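Outer membrane protein SusF (Bacteroides thetaiotaomicron, PDB 4FE9) binds starch at the cell surface through its carbohydrate-binding modules, before the glycan is taken into the periplasm for degradation. Local coordinates at residues 55-60 with 129-134. Residues are numbered along the deposited sequence; the frame is centred on the assembly and turned at random.
Sequences SSTTAE and IQLVGN
Thr57 OG1 has two polar partners and also meets Leu131 across the contact. It accepts a hydrogen bond from the backbone N of Ala59 at 3.3 Å, with an N-H...O angle of 163°. This closes an ST turn where strand 48-57 ends. OG1 donates to the carbonyl oxygen of Thr28, so it both gives and takes a hydrogen bond, although its neighbour across the contact is apolar. The hydroxyl stands anti to the backbone N of Thr57 (chi1 -170°), which brings OG1 against the leucine.

Leu131 reaches it with the end of its side chain. CD2 of Leu131 lies 3.6 Å from Thr57 OG1, and CD1 of Leu131 is farther from the same oxygen, at 4.1 Å. The two side chains cross at about a right angle. The same CD2 of Leu131 meets CB of Ala59 at 4.2 Å, a loose apolar contact. One methyl thus touches both the first and last residues of the ST turn. No hydrogen bond joins the two segments.

The contact is packing within the N-terminal domain, far from the glycan sites. This domain is probably Ig-like, as in the E-set clan. Leu131 is buried and also touches Leu27 of strand 27-33 and Ala119 and Ala121 of strand 111-122. Strand 27-33 pairs antiparallel with strand 48-57 and parallel with strand 128-141. It bridges the two in a curled or branched mixed sheet, and the segments themselves meet through side chains alone.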
# COMPACT_ATOMS: atom_id res chain seq x y z
N SER A 55 -21.52 -29.45 24.61
CA SER A 55 -22.01 -30.82 24.55
C SER A 55 -21.79 -31.53 25.87
O SER A 55 -22.63 -32.30 26.30
CB SER A 55 -21.32 -31.58 23.43
OG SER A 55 -21.85 -31.16 22.19
N SER A 56 -20.64 -31.29 26.49
CA SER A 56 -20.34 -31.91 27.76
C SER A 56 -19.30 -31.09 28.50
O SER A 56 -18.59 -30.28 27.92
CB SER A 56 -19.83 -33.34 27.56
OG SER A 56 -18.56 -33.31 26.93
N THR A 57 -19.19 -31.36 29.78
CA THR A 57 -18.20 -30.71 30.61
C THR A 57 -17.87 -31.65 31.75
O THR A 57 -18.71 -32.43 32.16
CB THR A 57 -18.79 -29.42 31.22
OG1 THR A 57 -17.76 -28.67 31.86
CG2 THR A 57 -19.87 -29.75 32.22
N THR A 58 -16.67 -31.51 32.33
CA THR A 58 -16.38 -32.22 33.55
C THR A 58 -16.79 -31.47 34.79
O THR A 58 -16.58 -31.95 35.90
CB THR A 58 -14.90 -32.62 33.67
OG1 THR A 58 -14.09 -31.45 33.75
CG2 THR A 58 -14.44 -33.50 32.46
N ALA A 59 -17.51 -30.37 34.63
CA ALA A 59 -18.07 -29.65 35.79
C ALA A 59 -19.23 -30.43 36.40
O ALA A 59 -19.90 -31.19 35.71
CB ALA A 59 -18.53 -28.26 35.39
N GLU A 60 -19.42 -30.28 37.70
CA GLU A 60 -20.44 -31.04 38.43
C GLU A 60 -21.85 -30.70 37.96
O GLU A 60 -22.13 -29.55 37.53
CB GLU A 60 -20.29 -30.82 39.94
CG GLU A 60 -19.02 -31.46 40.52
CD GLU A 60 -18.91 -31.34 42.05
OE1 GLU A 60 -17.81 -30.99 42.54
OE2 GLU A 60 -19.87 -31.73 42.75
N ILE A 129 -15.56 -21.10 37.96
CA ILE A 129 -14.40 -21.93 37.73
C ILE A 129 -14.20 -22.13 36.24
O ILE A 129 -15.12 -22.51 35.55
CB ILE A 129 -14.54 -23.31 38.44
CG1 ILE A 129 -14.61 -23.09 39.96
CG2 ILE A 129 -13.37 -24.20 38.14
CD1 ILE A 129 -15.79 -23.80 40.59
N GLN A 130 -12.98 -21.84 35.77
CA GLN A 130 -12.64 -21.80 34.35
C GLN A 130 -12.84 -23.18 33.67
O GLN A 130 -12.44 -24.21 34.23
CB GLN A 130 -11.18 -21.35 34.22
CG GLN A 130 -10.63 -21.38 32.85
CD GLN A 130 -11.16 -20.24 32.00
OE1 GLN A 130 -10.94 -19.05 32.32
NE2 GLN A 130 -11.92 -20.57 30.96
N LEU A 131 -13.53 -23.20 32.54
CA LEU A 131 -13.55 -24.40 31.66
C LEU A 131 -12.56 -24.28 30.53
O LEU A 131 -12.47 -23.23 29.88
CB LEU A 131 -14.98 -24.66 31.12
CG LEU A 131 -16.08 -24.66 32.19
CD1 LEU A 131 -17.46 -24.60 31.62
CD2 LEU A 131 -15.94 -25.84 33.17
N VAL A 132 -11.73 -25.30 30.34
CA VAL A 132 -10.85 -25.34 29.17
C VAL A 132 -11.52 -26.16 28.05
O VAL A 132 -11.83 -27.36 28.23
CB VAL A 132 -9.43 -25.95 29.50
CG1 VAL A 132 -8.56 -25.98 28.24
CG2 VAL A 132 -8.74 -25.16 30.61
N GLY A 133 -11.90 -25.48 26.97
CA GLY A 133 -12.66 -26.12 25.91
C GLY A 133 -11.95 -26.01 24.58
O GLY A 133 -10.90 -25.38 24.49
N ASN A 134 -12.53 -26.60 23.53
CA ASN A 134 -11.91 -26.56 22.21
C ASN A 134 -12.55 -25.43 21.38
O ASN A 134 -13.63 -24.98 21.71
CB ASN A 134 -12.16 -27.89 21.50
CG ASN A 134 -13.63 -28.30 21.56
OD1 ASN A 134 -14.25 -28.22 22.62
ND2 ASN A 134 -14.22 -28.53 20.42